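Local coordinates for uncharacterized protein (Acinetobacter baumannii, PDB 4PUX) that is of unknown function but belongs to the DUF3237 family and folds into a curled antiparallel beta-barrel built from a single chain, at residues A[13-21]-A[50-58]; A[89-100]-A[117-128]. One frame throughout, in Å; residues are numbered along the deposited sequence.

Interaction 1. Residues A[13-21]-A[50-58]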
loop_
_atom_site.group_PDB
_atom_site.type_symbol
_atom_site.label_atom_id
_atom_site.label_comp_id
_atom_site.label_asym_id
_atom_site.label_seq_id
_atom_site.Cartn_x
_atom_site.Cartn_y
_atom_site.Cartn_z
ATOM N N GLU A 13 -9.471 -12.603 -4.711
ATOM C CA GLU A 13 -8.944 -13.028 -6.009
ATOM C C GLU A 13 -7.627 -12.274 -6.248
ATOM O O GLU A 13 -7.616 -11.026 -6.251
ATOM C CB GLU A 13 -9.954 -12.718 -7.123
ATOM C CG GLU A 13 -9.495 -13.147 -8.516
ATOM C CD GLU A 13 -10.515 -12.849 -9.621
ATOM O OE1 GLU A 13 -11.411 -12.016 -9.430
ATOM O OE2 GLU A 13 -10.388 -13.449 -10.698
ATOM N N PRO A 14 -6.503 -13.006 -6.432
ATOM C CA PRO A 14 -5.240 -12.262 -6.740
ATOM C C PRO A 14 -5.385 -11.329 -7.957
ATOM O O PRO A 14 -5.982 -11.718 -8.975
ATOM C CB PRO A 14 -4.226 -13.387 -7.025
ATOM C CG PRO A 14 -4.802 -14.579 -6.282
ATOM C CD PRO A 14 -6.278 -14.460 -6.371
ATOM N N LEU A 15 -4.938 -10.095 -7.791
ATOM C CA LEU A 15 -4.952 -9.074 -8.824
ATOM C C LEU A 15 -3.565 -8.928 -9.484
ATOM O O LEU A 15 -3.390 -9.158 -10.700
ATOM C CB LEU A 15 -5.445 -7.721 -8.242
ATOM C CG LEU A 15 -5.483 -6.585 -9.285
ATOM C CD1 LEU A 15 -6.423 -6.897 -10.467
ATOM C CD2 LEU A 15 -5.897 -5.278 -8.615
ATOM N N ALA A 16 -2.590 -8.514 -8.693
ATOM C CA ALA A 16 -1.188 -8.399 -9.129
ATOM C C ALA A 16 -0.260 -8.212 -7.961
ATOM O O ALA A 16 -0.679 -7.753 -6.885
ATOM C CB ALA A 16 -1.030 -7.172 -10.108
ATOM N N LYS A 17 1.002 -8.552 -8.185
ATOM C CA LYS A 17 2.102 -8.236 -7.262
ATOM C C LYS A 17 2.718 -6.905 -7.677
ATOM O O LYS A 17 3.131 -6.733 -8.817
ATOM C CB LYS A 17 3.174 -9.317 -7.251
ATOM C CG LYS A 17 4.359 -8.974 -6.303
ATOM C CD LYS A 17 5.360 -10.164 -6.217
ATOM C CE LYS A 17 6.346 -10.016 -5.065
ATOM N NZ LYS A 17 6.742 -11.357 -4.515
ATOM N N PHE A 18 2.704 -5.956 -6.752
ATOM C CA PHE A 18 3.242 -4.608 -6.917
ATOM C C PHE A 18 4.605 -4.473 -6.251
ATOM O O PHE A 18 4.803 -4.931 -5.095
ATOM C CB PHE A 18 2.303 -3.555 -6.290
ATOM C CG PHE A 18 1.037 -3.270 -7.096
ATOM C CD1 PHE A 18 0.001 -4.214 -7.181
ATOM C CD2 PHE A 18 0.879 -2.052 -7.770
ATOM C CE1 PHE A 18 -1.173 -3.951 -7.903
ATOM C CE2 PHE A 18 -0.305 -1.792 -8.510
ATOM C CZ PHE A 18 -1.311 -2.756 -8.591
ATOM N N SER A 19 5.475 -3.760 -6.936
ATOM C CA SER A 19 6.794 -3.404 -6.433
ATOM C C SER A 19 6.935 -1.882 -6.624
ATOM O O SER A 19 7.085 -1.423 -7.746
ATOM C CB SER A 19 7.870 -4.230 -7.177
ATOM O OG SER A 19 7.590 -5.633 -7.056
ATOM N N VAL A 20 6.819 -1.122 -5.544
ATOM C CA VAL A 20 6.823 0.346 -5.583
ATOM C C VAL A 20 8.221 0.860 -5.219
ATOM O O VAL A 20 8.800 0.494 -4.174
ATOM C CB VAL A 20 5.775 0.961 -4.601
ATOM C CG1 VAL A 20 5.678 2.469 -4.842
ATOM C CG2 VAL A 20 4.365 0.275 -4.755
ATOM N N ASP A 21 8.743 1.717 -6.083
ATOM C CA ASP A 21 10.070 2.341 -5.870
ATOM C C ASP A 21 9.862 3.709 -5.172
ATOM O O ASP A 21 9.012 4.511 -5.598
ATOM C CB ASP A 21 10.776 2.560 -7.203
ATOM C CG ASP A 21 11.330 1.282 -7.799
ATOM O OD1 ASP A 21 11.586 0.344 -7.042
ATOM O OD2 ASP A 21 11.519 1.203 -9.043
ATOM N N GLY A 50 0.326 -9.343 -12.716
ATOM C CA GLY A 50 -0.721 -10.325 -12.400
ATOM C C GLY A 50 -1.322 -10.906 -13.662
ATOM O O GLY A 50 -0.993 -10.478 -14.766
ATOM N N LYS A 51 -2.223 -11.868 -13.502
ATOM C CA LYS A 51 -2.821 -12.558 -14.646
ATOM C C LYS A 51 -3.530 -11.571 -15.608
ATOM O O LYS A 51 -3.319 -11.633 -16.855
ATOM C CB LYS A 51 -3.819 -13.636 -14.159
ATOM C CG LYS A 51 -4.425 -14.514 -15.274
ATOM C CD LYS A 51 -5.361 -15.593 -14.681
ATOM C CE LYS A 51 -5.891 -16.524 -15.755
ATOM N NZ LYS A 51 -6.813 -17.557 -15.170
ATOM N N SER A 52 -4.287 -10.616 -15.042
ATOM C CA SER A 52 -5.177 -9.720 -15.797
ATOM C C SER A 52 -4.731 -8.263 -15.773
ATOM O O SER A 52 -5.418 -7.398 -16.325
ATOM C CB SER A 52 -6.613 -9.792 -15.219
ATOM O OG SER A 52 -6.771 -9.010 -14.021
ATOM N N LEU A 53 -3.587 -8.003 -15.145
ATOM C CA LEU A 53 -3.118 -6.622 -14.909
ATOM C C LEU A 53 -1.592 -6.589 -14.782
ATOM O O LEU A 53 -1.014 -7.174 -13.855
ATOM C CB LEU A 53 -3.733 -6.076 -13.620
ATOM C CG LEU A 53 -3.446 -4.607 -13.304
ATOM C CD1 LEU A 53 -4.089 -3.646 -14.312
ATOM C CD2 LEU A 53 -3.857 -4.230 -11.875
ATOM N N LYS A 54 -0.952 -5.908 -15.756
ATOM C CA LYS A 54 0.517 -5.869 -15.855
ATOM C C LYS A 54 0.918 -4.479 -16.341
ATOM O O LYS A 54 0.233 -3.896 -17.174
ATOM C CB LYS A 54 1.011 -6.895 -16.913
ATOM C CG LYS A 54 0.688 -8.364 -16.658
ATOM C CD LYS A 54 1.161 -9.242 -17.828
ATOM C CE LYS A 54 0.917 -10.752 -17.522
ATOM N NZ LYS A 54 -0.515 -11.057 -17.487
ATOM N N GLY A 55 2.047 -3.978 -15.859
ATOM C CA GLY A 55 2.561 -2.678 -16.282
ATOM C C GLY A 55 3.562 -2.053 -15.330
ATOM O O GLY A 55 4.257 -2.759 -14.580
ATOM N N ARG A 56 3.649 -0.728 -15.382
ATOM C CA ARG A 56 4.611 0.031 -14.585
ATOM C C ARG A 56 3.939 1.192 -13.840
ATOM O O ARG A 56 2.839 1.672 -14.210
ATOM C CB ARG A 56 5.782 0.552 -15.429
ATOM C CG ARG A 56 5.456 1.671 -16.385
ATOM C CD ARG A 56 6.683 2.017 -17.243
ATOM N NE ARG A 56 6.363 3.103 -18.172
ATOM C CZ ARG A 56 7.114 4.152 -18.446
ATOM N NH1 ARG A 56 8.350 4.242 -17.975
ATOM N NH2 ARG A 56 6.658 5.080 -19.303
ATOM N N ILE A 57 4.594 1.600 -12.766
ATOM C CA ILE A 57 4.210 2.760 -11.994
ATOM C C ILE A 57 5.003 3.931 -12.542
ATOM O O ILE A 57 6.211 3.851 -12.700
ATOM C CB ILE A 57 4.475 2.530 -10.471
ATOM C CG1 ILE A 57 3.596 1.384 -9.959
ATOM C CG2 ILE A 57 4.275 3.795 -9.633
ATOM C CD1 ILE A 57 4.040 0.814 -8.624
ATOM N N LEU A 58 4.318 5.054 -12.736
ATOM C CA LEU A 58 4.953 6.265 -13.284
ATOM C C LEU A 58 5.621 7.090 -12.153
ATOM O O LEU A 58 5.423 6.811 -10.956
ATOM C CB LEU A 58 3.930 7.084 -14.107
ATOM C CG LEU A 58 3.310 6.326 -15.274
ATOM C CD1 LEU A 58 2.359 7.266 -16.035
ATOM C CD2 LEU A 58 4.375 5.771 -16.241
HETATM O O HOH W 1 -5.082 -10.525 -12.340
#

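Interaction 2. Residues A[89-100]-A[117-128]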
loop_
_atom_site.group_PDB
_atom_site.type_symbol
_atom_site.label_atom_id
_atom_site.label_comp_id
_atom_site.label_asym_id
_atom_site.label_seq_id
_atom_site.Cartn_x
_atom_site.Cartn_y
_atom_site.Cartn_z
ATOM N N ILE A 89 -4.273 4.346 -15.009
ATOM C CA ILE A 89 -5.109 4.054 -13.849
ATOM C C ILE A 89 -4.606 4.821 -12.621
ATOM O O ILE A 89 -3.464 4.629 -12.201
ATOM C CB ILE A 89 -5.187 2.541 -13.510
ATOM C CG1 ILE A 89 -5.456 1.658 -14.763
ATOM C CG2 ILE A 89 -6.148 2.290 -12.325
ATOM C CD1 ILE A 89 -5.322 0.180 -14.521
ATOM N N TYR A 90 -5.411 5.745 -12.137
ATOM C CA TYR A 90 -5.134 6.536 -10.913
ATOM C C TYR A 90 -5.439 5.675 -9.682
ATOM O O TYR A 90 -6.542 5.113 -9.576
ATOM C CB TYR A 90 -5.982 7.825 -10.939
ATOM C CG TYR A 90 -6.141 8.564 -9.619
ATOM C CD1 TYR A 90 -5.053 8.757 -8.735
ATOM C CD2 TYR A 90 -7.350 9.196 -9.329
ATOM C CE1 TYR A 90 -5.233 9.432 -7.516
ATOM C CE2 TYR A 90 -7.540 9.890 -8.131
ATOM C CZ TYR A 90 -6.453 10.072 -7.266
ATOM O OH TYR A 90 -6.568 10.729 -6.057
ATOM N N LEU A 91 -4.427 5.467 -8.830
ATOM C CA LEU A 91 -4.539 4.618 -7.654
ATOM C C LEU A 91 -4.410 5.467 -6.371
ATOM O O LEU A 91 -3.465 6.292 -6.245
ATOM C CB LEU A 91 -3.431 3.516 -7.714
ATOM C CG LEU A 91 -3.340 2.554 -6.512
ATOM C CD1 LEU A 91 -4.627 1.817 -6.280
ATOM C CD2 LEU A 91 -2.168 1.571 -6.705
ATOM N N GLN A 92 -5.269 5.158 -5.398
ATOM C CA GLN A 92 -5.212 5.666 -4.014
ATOM C C GLN A 92 -5.145 4.454 -3.073
ATOM O O GLN A 92 -5.969 3.545 -3.187
ATOM C CB GLN A 92 -6.441 6.507 -3.669
ATOM C CG GLN A 92 -6.578 7.780 -4.497
ATOM C CD GLN A 92 -7.969 8.374 -4.443
ATOM O OE1 GLN A 92 -8.848 8.075 -5.312
ATOM N NE2 GLN A 92 -8.241 9.073 -3.379
ATOM N N THR A 93 -4.178 4.448 -2.145
ATOM C CA THR A 93 -4.144 3.433 -1.098
ATOM C C THR A 93 -4.200 4.125 0.280
ATOM O O THR A 93 -3.737 5.258 0.469
ATOM C CB THR A 93 -2.916 2.493 -1.184
ATOM O OG1 THR A 93 -1.733 3.207 -0.800
ATOM C CG2 THR A 93 -2.723 1.938 -2.608
ATOM N N LYS A 94 -4.769 3.409 1.226
ATOM C CA LYS A 94 -4.917 3.817 2.625
ATOM C C LYS A 94 -4.704 2.593 3.509
ATOM O O LYS A 94 -5.023 1.473 3.121
ATOM C CB LYS A 94 -6.295 4.430 2.878
ATOM C CG LYS A 94 -6.507 5.813 2.174
ATOM C CD LYS A 94 -7.868 6.331 2.353
ATOM C CE LYS A 94 -8.015 7.744 1.791
ATOM N NZ LYS A 94 -7.945 7.780 0.284
ATOM N N GLY A 95 -4.179 2.803 4.702
ATOM C CA GLY A 95 -4.037 1.700 5.630
ATOM C C GLY A 95 -3.070 1.986 6.764
ATOM O O GLY A 95 -2.872 3.148 7.127
ATOM N N TYR A 96 -2.488 0.910 7.316
ATOM C CA TYR A 96 -1.718 0.985 8.563
ATOM C C TYR A 96 -0.469 0.139 8.487
ATOM O O TYR A 96 -0.493 -0.979 7.898
ATOM C CB TYR A 96 -2.542 0.475 9.775
ATOM C CG TYR A 96 -3.852 1.191 10.012
ATOM C CD1 TYR A 96 -3.868 2.549 10.366
ATOM C CD2 TYR A 96 -5.076 0.524 9.879
ATOM C CE1 TYR A 96 -5.068 3.206 10.608
ATOM C CE2 TYR A 96 -6.290 1.174 10.087
ATOM C CZ TYR A 96 -6.286 2.507 10.475
ATOM O OH TYR A 96 -7.481 3.177 10.692
ATOM N N ARG A 97 0.598 0.638 9.112
ATOM C CA ARG A 97 1.825 -0.149 9.357
ATOM C C ARG A 97 2.199 -0.013 10.832
ATOM O O ARG A 97 2.341 1.110 11.321
ATOM C CB ARG A 97 2.964 0.284 8.462
ATOM C CG ARG A 97 4.249 -0.567 8.660
ATOM C CD ARG A 97 5.349 -0.240 7.610
ATOM N NE ARG A 97 6.499 -1.152 7.729
ATOM C CZ ARG A 97 7.639 -0.873 8.342
ATOM N NH1 ARG A 97 7.849 0.319 8.889
ATOM N NH2 ARG A 97 8.601 -1.786 8.391
ATOM N N HIS A 98 2.375 -1.150 11.521
ATOM C CA HIS A 98 2.747 -1.131 12.936
ATOM C C HIS A 98 3.426 -2.446 13.279
ATOM O O HIS A 98 3.262 -3.441 12.555
ATOM C CB HIS A 98 1.550 -0.835 13.853
ATOM C CG HIS A 98 0.445 -1.855 13.784
ATOM N ND1 HIS A 98 0.514 -3.075 14.426
ATOM C CD2 HIS A 98 -0.784 -1.804 13.222
ATOM C CE1 HIS A 98 -0.610 -3.741 14.230
ATOM N NE2 HIS A 98 -1.410 -2.997 13.495
ATOM N N GLY A 99 4.250 -2.450 14.333
ATOM C CA GLY A 99 4.842 -3.700 14.791
ATOM C C GLY A 99 3.793 -4.781 15.026
ATOM O O GLY A 99 2.682 -4.484 15.501
ATOM N N SER A 100 4.113 -6.026 14.667
ATOM C CA SER A 100 3.194 -7.140 14.930
ATOM C C SER A 100 3.038 -7.342 16.441
ATOM O O SER A 100 3.921 -6.976 17.234
ATOM C CB SER A 100 3.656 -8.446 14.310
ATOM O OG SER A 100 4.744 -9.002 14.995
ATOM N N ASN A 117 8.853 -8.155 12.814
ATOM C CA ASN A 117 7.723 -8.349 11.879
ATOM C C ASN A 117 6.690 -7.261 12.062
ATOM O O ASN A 117 6.509 -6.750 13.187
ATOM C CB ASN A 117 7.069 -9.723 12.086
ATOM C CG ASN A 117 8.008 -10.881 11.772
ATOM O OD1 ASN A 117 8.212 -11.781 12.599
ATOM N ND2 ASN A 117 8.582 -10.867 10.576
ATOM N N TYR A 118 6.026 -6.897 10.960
ATOM C CA TYR A 118 5.069 -5.800 10.938
ATOM C C TYR A 118 3.733 -6.205 10.323
ATOM O O TYR A 118 3.662 -7.001 9.381
ATOM C CB TYR A 118 5.615 -4.610 10.117
ATOM C CG TYR A 118 6.836 -3.951 10.725
ATOM C CD1 TYR A 118 8.099 -4.517 10.566
ATOM C CD2 TYR A 118 6.721 -2.776 11.487
ATOM C CE1 TYR A 118 9.224 -3.946 11.157
ATOM C CE2 TYR A 118 7.859 -2.167 12.074
ATOM C CZ TYR A 118 9.101 -2.764 11.909
ATOM O OH TYR A 118 10.242 -2.197 12.471
ATOM N N TYR A 119 2.694 -5.630 10.887
ATOM C CA TYR A 119 1.355 -5.579 10.302
ATOM C C TYR A 119 1.362 -4.416 9.288
ATOM O O TYR A 119 1.646 -3.285 9.682
ATOM C CB TYR A 119 0.322 -5.277 11.367
ATOM C CG TYR A 119 -1.100 -5.295 10.822
ATOM C CD1 TYR A 119 -1.695 -4.131 10.267
ATOM C CD2 TYR A 119 -1.856 -6.468 10.841
ATOM C CE1 TYR A 119 -2.995 -4.152 9.769
ATOM C CE2 TYR A 119 -3.183 -6.495 10.365
ATOM C CZ TYR A 119 -3.737 -5.329 9.795
ATOM O OH TYR A 119 -5.048 -5.367 9.295
ATOM N N PHE A 120 1.151 -4.704 7.997
ATOM C CA PHE A 120 1.205 -3.667 6.937
ATOM C C PHE A 120 0.175 -4.088 5.888
ATOM O O PHE A 120 0.465 -4.887 4.987
ATOM C CB PHE A 120 2.638 -3.545 6.414
ATOM C CG PHE A 120 2.894 -2.419 5.421
ATOM C CD1 PHE A 120 1.936 -1.445 5.101
ATOM C CD2 PHE A 120 4.183 -2.293 4.883
ATOM C CE1 PHE A 120 2.247 -0.423 4.202
ATOM C CE2 PHE A 120 4.476 -1.291 3.978
ATOM C CZ PHE A 120 3.515 -0.343 3.665
ATOM N N LYS A 121 -1.011 -3.503 6.002
ATOM C CA LYS A 121 -2.185 -3.825 5.182
ATOM C C LYS A 121 -2.804 -2.537 4.657
ATOM O O LYS A 121 -2.812 -1.506 5.341
ATOM C CB LYS A 121 -3.241 -4.678 5.946
ATOM C CG LYS A 121 -2.706 -5.943 6.644
ATOM C CD LYS A 121 -2.128 -6.901 5.668
ATOM C CE LYS A 121 -2.165 -8.357 6.107
ATOM N NZ LYS A 121 -0.955 -8.726 6.833
ATOM N N ILE A 122 -3.318 -2.608 3.422
ATOM C CA ILE A 122 -3.922 -1.466 2.764
ATOM C C ILE A 122 -5.261 -1.799 2.082
ATOM O O ILE A 122 -5.529 -2.963 1.729
ATOM C CB ILE A 122 -2.960 -0.850 1.697
ATOM C CG1 ILE A 122 -2.534 -1.899 0.646
ATOM C CG2 ILE A 122 -1.733 -0.259 2.376
ATOM C CD1 ILE A 122 -1.801 -1.321 -0.564
ATOM N N THR A 123 -6.047 -0.745 1.850
ATOM C CA THR A 123 -7.195 -0.751 0.915
ATOM C C THR A 123 -6.805 0.041 -0.339
ATOM O O THR A 123 -5.916 0.925 -0.271
ATOM C CB THR A 123 -8.471 -0.157 1.541
ATOM O OG1 THR A 123 -8.258 1.220 1.876
ATOM C CG2 THR A 123 -8.861 -0.920 2.790
HETATM N N MSE A 124 -7.447 -0.275 -1.451
HETATM C CA MSE A 124 -7.080 0.269 -2.749
HETATM C C MSE A 124 -8.334 0.790 -3.483
HETATM O O MSE A 124 -9.334 0.093 -3.543
HETATM C CB MSE A 124 -6.414 -0.835 -3.613
HETATM C CG MSE A 124 -5.227 -1.504 -2.953
HETATM SE SE MSE A 124 -4.504 -2.978 -3.979
HETATM C CE MSE A 124 -3.682 -2.066 -5.466
ATOM N N GLN A 125 -8.195 1.952 -4.141
ATOM C CA GLN A 125 -9.255 2.577 -4.939
ATOM C C GLN A 125 -8.676 2.970 -6.299
ATOM O O GLN A 125 -7.601 3.623 -6.359
ATOM C CB GLN A 125 -9.777 3.824 -4.231
ATOM C CG GLN A 125 -10.880 4.527 -4.953
ATOM C CD GLN A 125 -11.408 5.712 -4.174
ATOM O OE1 GLN A 125 -11.030 5.968 -3.009
ATOM N NE2 GLN A 125 -12.280 6.430 -4.793
ATOM N N PHE A 126 -9.335 2.555 -7.358
ATOM C CA PHE A 126 -8.873 2.769 -8.745
ATOM C C PHE A 126 -9.774 3.706 -9.534
ATOM O O PHE A 126 -10.991 3.671 -9.372
ATOM C CB PHE A 126 -8.849 1.444 -9.478
ATOM C CG PHE A 126 -8.066 0.347 -8.805
ATOM C CD1 PHE A 126 -8.695 -0.542 -7.917
ATOM C CD2 PHE A 126 -6.707 0.144 -9.105
ATOM C CE1 PHE A 126 -7.969 -1.627 -7.357
ATOM C CE2 PHE A 126 -5.989 -0.912 -8.536
ATOM C CZ PHE A 126 -6.624 -1.783 -7.621
ATOM N N GLU A 127 -9.209 4.378 -10.554
ATOM C CA GLU A 127 -9.968 5.212 -11.503
ATOM C C GLU A 127 -9.337 5.091 -12.874
ATOM O O GLU A 127 -8.164 5.419 -13.027
ATOM C CB GLU A 127 -9.996 6.701 -11.188
ATOM C CG GLU A 127 -10.900 7.177 -10.187
ATOM C CD GLU A 127 -11.015 8.734 -10.170
ATOM O OE1 GLU A 127 -10.896 9.454 -11.251
ATOM O OE2 GLU A 127 -11.352 9.205 -9.081
ATOM N N THR A 128 -10.122 4.626 -13.836
ATOM C CA THR A 128 -9.681 4.535 -15.234
ATOM C C THR A 128 -10.868 4.705 -16.178
ATOM O O THR A 128 -12.015 4.387 -15.840
ATOM C CB THR A 128 -8.943 3.184 -15.477
ATOM O OG1 THR A 128 -8.383 3.127 -16.793
ATOM C CG2 THR A 128 -9.922 1.978 -15.283
HETATM O O HOH W 2 -8.213 6.157 -7.432
HETATM O O HOH W 3 -8.131 3.234 -0.714
HETATM O O HOH W 4 -11.260 9.802 -5.958
HETATM O O HOH W 5 -9.158 5.497 -0.946
HETATM O O HOH W 6 10.683 -0.079 10.100
#

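Interaction 1. Residues A[13-21]-A[50-58]
Leu53 drives its CD2 methyl into the side chain of Leu15, 3.9 Å from CG and nearly as close to both of that residue's methyls. With CG of Leu53 trans to its backbone N (chi1 -175°), the same methyl lies 4.4 Å from both Ala16 CB and Phe18 CZ. Ala16 CB meets the backbone more closely, at Gly50 N and Leu53 O. Further along, Ile57 CD1 sits at the edge of the Phe18 ring, near its plane, and meets Val20 CG2 at 3.9 Å, the two side chains crossing at about a right angle. Strand 36-49 pairs with both strands, so here they meet through side chains, with Phe48 packing on both Phe18 and Leu53. Gly50, having no side chain, brings its CA to 3.4 Å from Leu15 O in a nearly straight C-H...O contact (170° at H). Leu15 and Ala16 both face Ala156 as a classic beta bulge.

The open, hydrated side belongs to exposed Lys51 and Ser52. Lys54 NZ grips Gly50 O at 2.8 Å. No direct hydrogen bond joins the segments: apolar packing holds the barrel interior, and a water held by Leu15 O, Ser52 N and Ser52 OG bridges the exposed end.

Interaction 2. Residues A[89-100]-A[117-128]
Gln92 O takes two hydrogen bonds: Gln125 N gives it a backbone bond of 2.9 Å, and a water, which also bonds Thr123 OG1, donates a longer one (3.3 Å), while Met124 CA offers a C-H contact. The backbone bond belongs to a regular antiparallel register running from Tyr90-Glu127 to His98-Tyr119, extended by Ser100 N to Asn117 O at 2.9 Å.

On the outer face the Gln92 and Gln125 amides lie side by side with planes 30° apart, and separate waters link Gln92 OE1 to Glu127 OE2 and Gln125 OE1 to Lys94 NZ. Nearer the helix, Tyr119 CB sits over the imidazole of His98, 3.6 Å from its centroid; the two rings are almost parallel but slid apart. His98 ND1 donates to Gly99 O (2.8 Å), which helps hold the ring's rotation, although ND1 stands above the carbonyl plane.

On the other face, an extended Arg97 chain, CG trans to N (chi1 -178°), lays CD over the Phe120 ring at 3.9 Å from its centroid. Its guanidinium then lies flat on Tyr118 in a cation-pi stack, with CZ 3.9 Å from the ring centroid. Leu91 runs alongside Phe126, its CD1 making an off-centre CH-pi contact, 3.8 Å from CE2, and touches selenomethionine Met124 CE.

Strand 73-83 flanks 89-99 and strand 141-147 flanks 118-127; inside the barrel, Leu91 and Met124 rest on Tyr154 of strand 151-159. Beyond Gly99, Ser100 is the N-cap of helix 101-108, its OG bonded to Thr103 N.

Overall arrangement
From the N terminus, strand 12-21 is followed by 27-33 and 36-49, and interaction 1 closes this first excursion as the chain turns into 54-67. Strand 73-83 then leads to 88-99, and interaction 2 closes a second, shorter loop carrying helix 101-108. The two loops are in series, neither nested nor crossed. Their centres are 14 Å apart, yet they meet in the barrel interior: Leu15 CD2 lies 3.7 Å from Phe126 CZ, Phe18 packs on Met124 and Leu91, and Leu53 on Ile89. Strands 141-147 and 151-159 finish the circuit, the last pairing with 12-21. Interaction 1 thus joins next-but-one strands, whereas interaction 2 joins immediate neighbours in the wall.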